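Local coordinates for protein ficolin-3 (Homo sapiens, PDB 2J5Z) that binds galactose through its fibrinogen-like domain and probably recognises carbohydrates on foreign surfaces as a lectin of innate immunity, at residues Phe65-Ser70 with Ala74-Gln79; Glu82-Asn87 with Asn184-Tyr189; His91-Thr94 with Asn98-Leu101; Arg121-Gly124 with Tyr129-Ala132. All coordinates share one frame; numbering follows the deposited sequence.

Contact 1: Phe65-Ser70 with Ala74-Gln79; sequences FFRSWS and AGFGNQ
S70 and A74 are joined by a helical backbone bond, A74 N to S70 O at 3.0 Å, and beyond this short helix 69-74 the two chain arms run back within reach of each other, with F65 and G77 8.5 Å apart between their CA atoms. F76 supplies the side chain that spans the two arms. Its CG sits between the backbone N and the carbonyl carbon (chi1 63°), which sends the ring across to the 65-70 arm. There it drives an edge into the face of F65, a T-shaped pair with planes at 73° and F65 CD2 3.8 Å from F76 CZ. One face of F76 is covered by R67. The aliphatic CG of R67 stands almost squarely above the ring, 4.1 Å from the centroid of F76, and a bend at chi2 (-94°) lets the guanidinium fold back to stack over the CG-CD1 side of the same ring, its plane somewhat tilted from the ring's. R67 NH1 is thereby brought to 3.6 Å from F76 CB. R67 thus covers one face of the phenyl group while F65 meets its edge, and Y72 of the intervening helix adds a further edge-to-face ring. The charge of R67 is answered across the assembly, by a salt bridge from NH1 to D46 of the second subunit. Beyond F76, backbone bonds tie G77 and Q79 to that same neighbour. This is a helix-to-strand connection of the fibrinogen-like domain, pinned by a cation-stacked aromatic cluster and lying where one subunit of the trimer borders the next.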
# COMPACT_ATOMS: atom_id res chain seq x y z
N PHE A 65 5.67 -9.14 -16.80
CA PHE A 65 6.36 -10.33 -16.28
C PHE A 65 7.26 -10.98 -17.34
O PHE A 65 7.95 -11.96 -17.05
CB PHE A 65 5.37 -11.34 -15.66
CG PHE A 65 5.08 -11.09 -14.20
CD1 PHE A 65 4.39 -9.95 -13.81
CD2 PHE A 65 5.49 -12.00 -13.21
CE1 PHE A 65 4.12 -9.70 -12.47
CE2 PHE A 65 5.22 -11.75 -11.86
CZ PHE A 65 4.53 -10.61 -11.49
N PHE A 66 7.25 -10.45 -18.56
CA PHE A 66 8.13 -11.00 -19.59
C PHE A 66 9.54 -10.41 -19.43
O PHE A 66 9.95 -9.51 -20.17
CB PHE A 66 7.58 -10.76 -21.01
CG PHE A 66 8.32 -11.52 -22.08
CD1 PHE A 66 8.47 -12.90 -22.00
CD2 PHE A 66 8.86 -10.86 -23.19
CE1 PHE A 66 9.15 -13.60 -22.99
CE2 PHE A 66 9.54 -11.56 -24.17
CZ PHE A 66 9.68 -12.93 -24.07
N ARG A 67 10.26 -10.90 -18.43
CA ARG A 67 11.53 -10.31 -18.05
C ARG A 67 12.69 -11.29 -18.11
O ARG A 67 12.50 -12.51 -18.21
CB ARG A 67 11.45 -9.73 -16.64
CG ARG A 67 10.26 -8.84 -16.39
CD ARG A 67 10.60 -7.37 -16.61
NE ARG A 67 9.54 -6.55 -16.04
CZ ARG A 67 9.68 -5.70 -15.02
NH1 ARG A 67 10.86 -5.50 -14.45
NH2 ARG A 67 8.61 -5.02 -14.61
N SER A 68 13.89 -10.73 -18.01
CA SER A 68 15.12 -11.44 -18.27
C SER A 68 15.59 -12.22 -17.06
O SER A 68 15.05 -12.06 -15.96
CB SER A 68 16.20 -10.43 -18.62
OG SER A 68 16.46 -9.62 -17.48
N TRP A 69 16.62 -13.03 -17.28
CA TRP A 69 17.24 -13.82 -16.23
C TRP A 69 17.59 -12.96 -15.03
O TRP A 69 17.29 -13.33 -13.88
CB TRP A 69 18.50 -14.51 -16.77
CG TRP A 69 19.13 -15.39 -15.78
CD1 TRP A 69 20.20 -15.11 -14.98
CD2 TRP A 69 18.71 -16.72 -15.44
NE1 TRP A 69 20.47 -16.18 -14.16
CE2 TRP A 69 19.57 -17.18 -14.43
CE3 TRP A 69 17.68 -17.55 -15.89
CZ2 TRP A 69 19.43 -18.45 -13.86
CZ3 TRP A 69 17.56 -18.81 -15.33
CH2 TRP A 69 18.42 -19.24 -14.33
N SER A 70 18.23 -11.81 -15.29
CA SER A 70 18.73 -10.96 -14.20
C SER A 70 17.60 -10.36 -13.39
O SER A 70 17.70 -10.23 -12.17
CB SER A 70 19.64 -9.85 -14.74
OG SER A 70 18.95 -9.02 -15.66
N ALA A 74 16.93 -11.15 -9.38
CA ALA A 74 16.96 -10.10 -8.37
C ALA A 74 15.57 -9.78 -7.82
O ALA A 74 15.45 -9.20 -6.74
CB ALA A 74 17.56 -8.84 -8.99
N GLY A 75 14.54 -10.12 -8.58
CA GLY A 75 13.17 -9.75 -8.23
C GLY A 75 12.74 -8.46 -8.91
O GLY A 75 13.59 -7.65 -9.31
N PHE A 76 11.43 -8.27 -9.06
CA PHE A 76 10.89 -7.06 -9.71
C PHE A 76 9.41 -6.85 -9.40
O PHE A 76 8.72 -7.77 -8.93
CB PHE A 76 11.08 -7.15 -11.23
CG PHE A 76 10.32 -8.28 -11.85
CD1 PHE A 76 8.97 -8.14 -12.18
CD2 PHE A 76 10.95 -9.50 -12.09
CE1 PHE A 76 8.27 -9.20 -12.75
CE2 PHE A 76 10.24 -10.56 -12.65
CZ PHE A 76 8.91 -10.41 -12.98
N GLY A 77 8.90 -5.65 -9.69
CA GLY A 77 7.48 -5.38 -9.48
C GLY A 77 7.21 -4.27 -8.48
O GLY A 77 8.10 -3.48 -8.17
N ASN A 78 5.98 -4.21 -7.98
CA ASN A 78 5.55 -3.13 -7.08
C ASN A 78 4.90 -3.70 -5.82
O ASN A 78 3.99 -4.52 -5.91
CB ASN A 78 4.58 -2.20 -7.82
CG ASN A 78 4.30 -0.90 -7.05
OD1 ASN A 78 4.04 -0.92 -5.85
ND2 ASN A 78 4.35 0.23 -7.76
N GLN A 79 5.39 -3.27 -4.65
CA GLN A 79 4.86 -3.73 -3.35
C GLN A 79 3.32 -3.67 -3.26
O GLN A 79 2.68 -4.56 -2.69
CB GLN A 79 5.48 -2.94 -2.20
CG GLN A 79 6.96 -3.31 -1.95
CD GLN A 79 7.55 -2.60 -0.75
OE1 GLN A 79 6.84 -2.06 0.09
NE2 GLN A 79 8.87 -2.60 -0.66

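Contact 2: Glu82-Asn87 with Asn184-Tyr189; sequences EFWLGN and NLNGRY
E82 OE2, which lies 4.1 Å from Y189 CD1, is gripped by three backbone N-H groups, those of Q59, D60 and G61, while E82 OE1 takes a fourth from V63. So many donors hold the carboxylate firmly and would be expected to favour its ionised form. Its plane is turned 66° from the Y189 ring, so the two groups meet at a steep angle; Y189 is held at its far end by a bond from OH to R214 O. The second meeting point is N186, near the end of a type I beta turn running from N184 to G187 and closed by G187 N on N184 O at 2.9 Å. This turn belongs to the long loop region of the fibrinogen-like domain, brought here against strand 83-84. From it the amide of N186 stands upright on the W84 indole, the planes 89° apart. N186 ND2 sits above the six-membered ring near its rim, 3.4 Å from W84 CZ3, and N186 OD1 is 3.7 Å from W84 CE3. Q56 NE2 bonds to that oxygen, which should steady the amide's rotation. At the edge of the indole, W84 NE1 makes a weak bond to N87 OD1, at 3.0 Å.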
# COMPACT_ATOMS: atom_id res chain seq x y z
N GLU A 82 1.68 -6.15 -8.11
CA GLU A 82 2.22 -7.40 -8.63
C GLU A 82 3.74 -7.46 -8.49
O GLU A 82 4.41 -6.45 -8.67
CB GLU A 82 1.83 -7.55 -10.09
CG GLU A 82 0.33 -7.45 -10.32
CD GLU A 82 -0.04 -7.70 -11.77
OE1 GLU A 82 0.66 -7.18 -12.66
OE2 GLU A 82 -1.02 -8.44 -12.01
N PHE A 83 4.27 -8.64 -8.16
CA PHE A 83 5.71 -8.79 -8.03
C PHE A 83 6.19 -10.23 -8.11
O PHE A 83 5.40 -11.18 -8.01
CB PHE A 83 6.20 -8.20 -6.70
CG PHE A 83 5.59 -8.85 -5.50
CD1 PHE A 83 6.15 -10.00 -4.95
CD2 PHE A 83 4.45 -8.31 -4.91
CE1 PHE A 83 5.57 -10.60 -3.85
CE2 PHE A 83 3.88 -8.89 -3.80
CZ PHE A 83 4.42 -10.04 -3.27
N TRP A 84 7.50 -10.37 -8.32
CA TRP A 84 8.23 -11.63 -8.16
C TRP A 84 9.37 -11.33 -7.19
O TRP A 84 10.19 -10.44 -7.45
CB TRP A 84 8.78 -12.10 -9.51
CG TRP A 84 9.63 -13.34 -9.42
CD1 TRP A 84 10.99 -13.41 -9.38
CD2 TRP A 84 9.15 -14.69 -9.33
NE1 TRP A 84 11.39 -14.73 -9.29
CE2 TRP A 84 10.28 -15.53 -9.26
CE3 TRP A 84 7.87 -15.26 -9.32
CZ2 TRP A 84 10.17 -16.92 -9.17
CZ3 TRP A 84 7.76 -16.65 -9.24
CH2 TRP A 84 8.90 -17.46 -9.16
N LEU A 85 9.45 -12.05 -6.07
CA LEU A 85 10.39 -11.68 -5.01
C LEU A 85 11.86 -11.79 -5.46
O LEU A 85 12.71 -11.02 -4.99
CB LEU A 85 10.19 -12.58 -3.78
CG LEU A 85 11.00 -12.24 -2.54
CD1 LEU A 85 10.64 -10.86 -1.98
CD2 LEU A 85 10.77 -13.33 -1.48
N GLY A 86 12.13 -12.73 -6.35
CA GLY A 86 13.47 -12.96 -6.88
C GLY A 86 14.03 -14.34 -6.59
O GLY A 86 13.95 -14.82 -5.47
N ASN A 87 14.61 -14.96 -7.60
CA ASN A 87 15.10 -16.33 -7.45
C ASN A 87 16.24 -16.45 -6.45
O ASN A 87 16.30 -17.42 -5.69
CB ASN A 87 15.54 -16.88 -8.81
CG ASN A 87 14.38 -17.09 -9.75
OD1 ASN A 87 13.23 -17.15 -9.33
ND2 ASN A 87 14.68 -17.20 -11.04
N ASN A 184 1.89 -21.84 -15.67
CA ASN A 184 2.56 -20.72 -16.32
C ASN A 184 2.13 -19.42 -15.64
O ASN A 184 1.64 -18.49 -16.29
CB ASN A 184 2.14 -20.69 -17.79
CG ASN A 184 2.94 -19.72 -18.61
OD1 ASN A 184 4.17 -19.63 -18.49
ND2 ASN A 184 2.24 -18.99 -19.51
N LEU A 185 2.31 -19.36 -14.32
CA LEU A 185 1.73 -18.28 -13.52
C LEU A 185 2.43 -16.93 -13.67
O LEU A 185 1.91 -15.93 -13.19
CB LEU A 185 1.66 -18.67 -12.04
CG LEU A 185 0.83 -19.92 -11.71
CD1 LEU A 185 0.83 -20.16 -10.21
CD2 LEU A 185 -0.63 -19.85 -12.26
N ASN A 186 3.59 -16.93 -14.32
CA ASN A 186 4.30 -15.68 -14.63
C ASN A 186 4.05 -15.33 -16.09
O ASN A 186 4.82 -14.60 -16.72
CB ASN A 186 5.80 -15.82 -14.38
CG ASN A 186 6.15 -15.95 -12.92
OD1 ASN A 186 5.40 -15.51 -12.05
ND2 ASN A 186 7.31 -16.54 -12.63
N GLY A 187 2.96 -15.88 -16.64
CA GLY A 187 2.65 -15.67 -18.05
C GLY A 187 1.99 -14.33 -18.29
O GLY A 187 1.84 -13.53 -17.37
N ARG A 188 1.58 -14.09 -19.53
CA ARG A 188 1.01 -12.81 -19.92
C ARG A 188 -0.37 -12.55 -19.33
O ARG A 188 -1.26 -13.40 -19.38
CB ARG A 188 0.96 -12.71 -21.45
CG ARG A 188 0.64 -11.33 -21.96
CD ARG A 188 1.05 -11.20 -23.43
NE ARG A 188 1.03 -9.82 -23.86
CZ ARG A 188 1.21 -9.43 -25.12
NH1 ARG A 188 1.44 -10.34 -26.06
NH2 ARG A 188 1.17 -8.15 -25.43
N TYR A 189 -0.57 -11.37 -18.76
CA TYR A 189 -1.83 -11.06 -18.12
C TYR A 189 -2.95 -10.82 -19.13
O TYR A 189 -2.71 -10.29 -20.22
CB TYR A 189 -1.72 -9.86 -17.18
CG TYR A 189 -2.88 -9.78 -16.22
CD1 TYR A 189 -2.86 -10.47 -15.02
CD2 TYR A 189 -4.02 -9.04 -16.54
CE1 TYR A 189 -3.93 -10.41 -14.14
CE2 TYR A 189 -5.09 -8.98 -15.68
CZ TYR A 189 -5.05 -9.67 -14.47
OH TYR A 189 -6.12 -9.60 -13.60

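Contact 3: His91-Thr94 with Asn98-Leu101; sequences HQLT and NWEL
T94 and L93, in the last part of helix 87-94, meet W99 through different parts of its indole. The methyl CG2 of T94 rests over one face of the five-membered ring, 4.2 Å from its centroid and only 15° off the ring normal, a CH-pi contact. W99 CD1 is the nearest ring atom, 4.1 Å from T94 CG2. L93 touches the far rim instead: its CD2 comes to 4.2 Å from W99 CH2, the two side chains crossing at about a right angle. Between these contacts the carbonyl of L93 approaches the indole, and L93 O is 3.1 Å from W99 NE1.

The next shell explains why these groups hold their places. W99 NE1 donates to the backbone O of Q96, in the link between the two segments, which probably fixes the rotation of the indole. In T94 the hydroxyl lies between the backbone N and the carbonyl carbon (chi1 64°), leaving CG2 to face the tryptophan; OG1 bonds back to L90 O within the helix and also meets L122 N of the neighbouring strand. Further out, L53 packs on both L93 and W99, and L220 on both T94 and W99, so strands 52-58 and 215-220 back the contact. The chemistry implies a division of labour: the hydrocarbon parts of the pair bury an apolar seam between helix and loop, while T94 OG1 and W99 NE1 are satisfied by backbone groups.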
# COMPACT_ATOMS: atom_id res chain seq x y z
N HIS A 91 16.15 -18.84 -3.32
CA HIS A 91 17.19 -19.81 -2.99
C HIS A 91 17.74 -19.62 -1.58
O HIS A 91 17.91 -20.59 -0.82
CB HIS A 91 18.35 -19.71 -4.00
CG HIS A 91 19.51 -20.58 -3.62
ND1 HIS A 91 20.71 -20.08 -3.16
CD2 HIS A 91 19.63 -21.93 -3.60
CE1 HIS A 91 21.53 -21.09 -2.89
NE2 HIS A 91 20.89 -22.22 -3.14
N GLN A 92 18.05 -18.38 -1.21
CA GLN A 92 18.60 -18.11 0.13
C GLN A 92 17.61 -18.46 1.25
O GLN A 92 18.00 -19.06 2.26
CB GLN A 92 19.09 -16.66 0.23
CG GLN A 92 20.39 -16.45 -0.57
CD GLN A 92 20.88 -15.03 -0.55
OE1 GLN A 92 20.57 -14.26 0.36
NE2 GLN A 92 21.69 -14.68 -1.54
N LEU A 93 16.34 -18.13 1.04
CA LEU A 93 15.32 -18.42 2.05
C LEU A 93 15.13 -19.92 2.22
O LEU A 93 14.97 -20.40 3.35
CB LEU A 93 13.98 -17.80 1.66
CG LEU A 93 13.79 -16.30 1.85
CD1 LEU A 93 12.64 -15.84 0.98
CD2 LEU A 93 13.56 -15.95 3.33
N THR A 94 15.14 -20.65 1.11
CA THR A 94 14.71 -22.05 1.14
C THR A 94 15.85 -23.06 1.30
O THR A 94 15.61 -24.26 1.29
CB THR A 94 13.83 -22.41 -0.08
OG1 THR A 94 14.59 -22.29 -1.29
CG2 THR A 94 12.60 -21.50 -0.14
N ASN A 98 11.90 -26.36 6.35
CA ASN A 98 10.92 -26.86 5.41
C ASN A 98 9.88 -25.79 5.17
O ASN A 98 9.27 -25.27 6.10
CB ASN A 98 10.31 -28.19 5.88
CG ASN A 98 11.23 -29.38 5.65
OD1 ASN A 98 12.38 -29.37 6.08
ND2 ASN A 98 10.73 -30.40 4.97
N TRP A 99 9.73 -25.42 3.90
CA TRP A 99 8.74 -24.44 3.49
C TRP A 99 7.70 -25.10 2.60
O TRP A 99 8.03 -25.57 1.51
CB TRP A 99 9.38 -23.31 2.70
CG TRP A 99 10.49 -22.56 3.39
CD1 TRP A 99 11.76 -23.00 3.60
CD2 TRP A 99 10.43 -21.22 3.89
NE1 TRP A 99 12.50 -22.02 4.23
CE2 TRP A 99 11.70 -20.92 4.41
CE3 TRP A 99 9.43 -20.25 3.95
CZ2 TRP A 99 12.00 -19.68 5.00
CZ3 TRP A 99 9.73 -19.02 4.54
CH2 TRP A 99 11.00 -18.75 5.05
N GLU A 100 6.46 -25.13 3.05
CA GLU A 100 5.37 -25.67 2.25
C GLU A 100 4.93 -24.61 1.25
O GLU A 100 5.00 -23.41 1.54
CB GLU A 100 4.20 -26.06 3.15
CG GLU A 100 3.73 -24.93 4.03
CD GLU A 100 2.63 -25.30 5.01
OE1 GLU A 100 1.84 -26.23 4.72
OE2 GLU A 100 2.55 -24.63 6.07
N LEU A 101 4.51 -25.05 0.07
CA LEU A 101 4.02 -24.14 -0.97
C LEU A 101 2.50 -24.18 -1.06
O LEU A 101 1.92 -25.25 -1.22
CB LEU A 101 4.61 -24.51 -2.33
CG LEU A 101 4.08 -23.69 -3.53
CD1 LEU A 101 4.55 -22.21 -3.48
CD2 LEU A 101 4.49 -24.32 -4.85

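Contact 4: Arg121-Gly124 with Tyr129-Ala132; sequences RLLG and YQLA
R121 and A132 pair across the loop end of an antiparallel beta hairpin, where strand 112-122 turns back into strand 131-133. They form a hydrogen-bonded pair, A132 N to R121 O at 2.8 Å and R121 N to A132 O at 3.0 Å, the first much the straighter. L122 and L131 follow as a non-hydrogen-bonded pair. Nearer the turn, L123 N reaches Q130 O at 2.9 Å with a nearly straight N-H (171°), and Y129 N bonds to G124 O, the donor standing well above that carbonyl's plane. Y129 has positive phi, a left-handed backbone that bends the chain here.

On one face of the hairpin the R121 guanidinium lies over the methyl of A132, with R121 NH2 3.8 Å from A132 CB; a bend at chi3 (59°) brings it there. The other face carries L122 and L131, whose CD2 and CD1 atoms, respectively, meet at 3.9 Å, and W176 packs on both. L123 and Q130 run side by side, pointing the same way, with L123 CD2 against the amide end of Q130. The Y129 ring offers its edge to L123 O, while its hydroxyl bonds to E88 of helix 87-94. L123 O is buried without a conventional donor; what it has is carbon hydrogens, notably Y129 CA at 3.3 Å. Backbone bonds thus hold the turn, and the L123 carbonyl is left with CH contacts, which are weak.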
# COMPACT_ATOMS: atom_id res chain seq x y z
N ARG A 121 11.76 -25.64 -2.71
CA ARG A 121 13.13 -25.15 -2.58
C ARG A 121 13.66 -24.87 -3.96
O ARG A 121 13.34 -25.59 -4.91
CB ARG A 121 13.98 -26.22 -1.89
CG ARG A 121 15.43 -25.89 -1.74
CD ARG A 121 16.12 -26.89 -0.80
NE ARG A 121 16.00 -28.26 -1.32
CZ ARG A 121 16.88 -28.85 -2.12
NH1 ARG A 121 17.99 -28.21 -2.49
NH2 ARG A 121 16.67 -30.10 -2.52
N LEU A 122 14.47 -23.82 -4.10
CA LEU A 122 15.17 -23.62 -5.37
C LEU A 122 16.66 -23.86 -5.18
O LEU A 122 17.24 -23.43 -4.18
CB LEU A 122 14.98 -22.19 -5.91
CG LEU A 122 13.58 -21.69 -6.24
CD1 LEU A 122 13.67 -20.34 -6.96
CD2 LEU A 122 12.82 -22.72 -7.08
N LEU A 123 17.26 -24.56 -6.13
CA LEU A 123 18.71 -24.71 -6.13
C LEU A 123 19.32 -23.36 -6.47
O LEU A 123 18.59 -22.40 -6.74
CB LEU A 123 19.15 -25.78 -7.13
CG LEU A 123 19.05 -27.23 -6.60
CD1 LEU A 123 17.62 -27.58 -6.25
CD2 LEU A 123 19.62 -28.24 -7.59
N GLY A 124 20.65 -23.26 -6.41
CA GLY A 124 21.35 -21.99 -6.66
C GLY A 124 21.48 -21.62 -8.14
O GLY A 124 21.01 -22.33 -9.02
N TYR A 129 18.55 -22.26 -10.76
CA TYR A 129 17.41 -22.10 -9.83
C TYR A 129 16.41 -23.21 -10.04
O TYR A 129 15.19 -23.00 -9.98
CB TYR A 129 16.76 -20.70 -9.94
CG TYR A 129 17.70 -19.57 -9.56
CD1 TYR A 129 18.23 -19.49 -8.27
CD2 TYR A 129 18.03 -18.57 -10.48
CE1 TYR A 129 19.09 -18.46 -7.90
CE2 TYR A 129 18.90 -17.51 -10.11
CZ TYR A 129 19.42 -17.48 -8.83
OH TYR A 129 20.26 -16.47 -8.47
N GLN A 130 16.95 -24.41 -10.26
CA GLN A 130 16.14 -25.61 -10.48
C GLN A 130 15.13 -25.79 -9.34
O GLN A 130 15.45 -25.63 -8.16
CB GLN A 130 17.07 -26.82 -10.59
CG GLN A 130 16.38 -28.17 -10.76
CD GLN A 130 17.40 -29.30 -10.87
OE1 GLN A 130 18.32 -29.26 -11.69
NE2 GLN A 130 17.23 -30.32 -10.03
N LEU A 131 13.91 -26.15 -9.70
CA LEU A 131 12.86 -26.37 -8.71
C LEU A 131 13.02 -27.72 -8.03
O LEU A 131 13.21 -28.74 -8.70
CB LEU A 131 11.49 -26.32 -9.38
CG LEU A 131 10.28 -26.62 -8.47
CD1 LEU A 131 10.14 -25.61 -7.33
CD2 LEU A 131 9.04 -26.59 -9.33
N ALA A 132 12.97 -27.71 -6.70
CA ALA A 132 12.82 -28.95 -5.92
C ALA A 132 11.48 -28.90 -5.18
O ALA A 132 11.34 -28.23 -4.15
CB ALA A 132 13.97 -29.11 -4.94

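How the contacts relate
Along the chain, contact 1 closes before contact 2 opens, and contacts 3 and 4 follow one another inside the long loop that contact 2 closes. Contacts 1 and 2 lie side by side, centres 8 Å apart, because strands 76-77 and 83-84 are sheet neighbours; both reach the second subunit. Contacts 3 and 4 are about 10 Å apart between centres, linked by helix 87-94 against strand 112-122. The two pairs are bridged by packing of L85 on L93, N87 on Y129 and W69 on Y129. Together the four tie the sheet of one fibrinogen-like domain to its helices and loops, and contacts 1 and 2 carry it on to the trimer boundary.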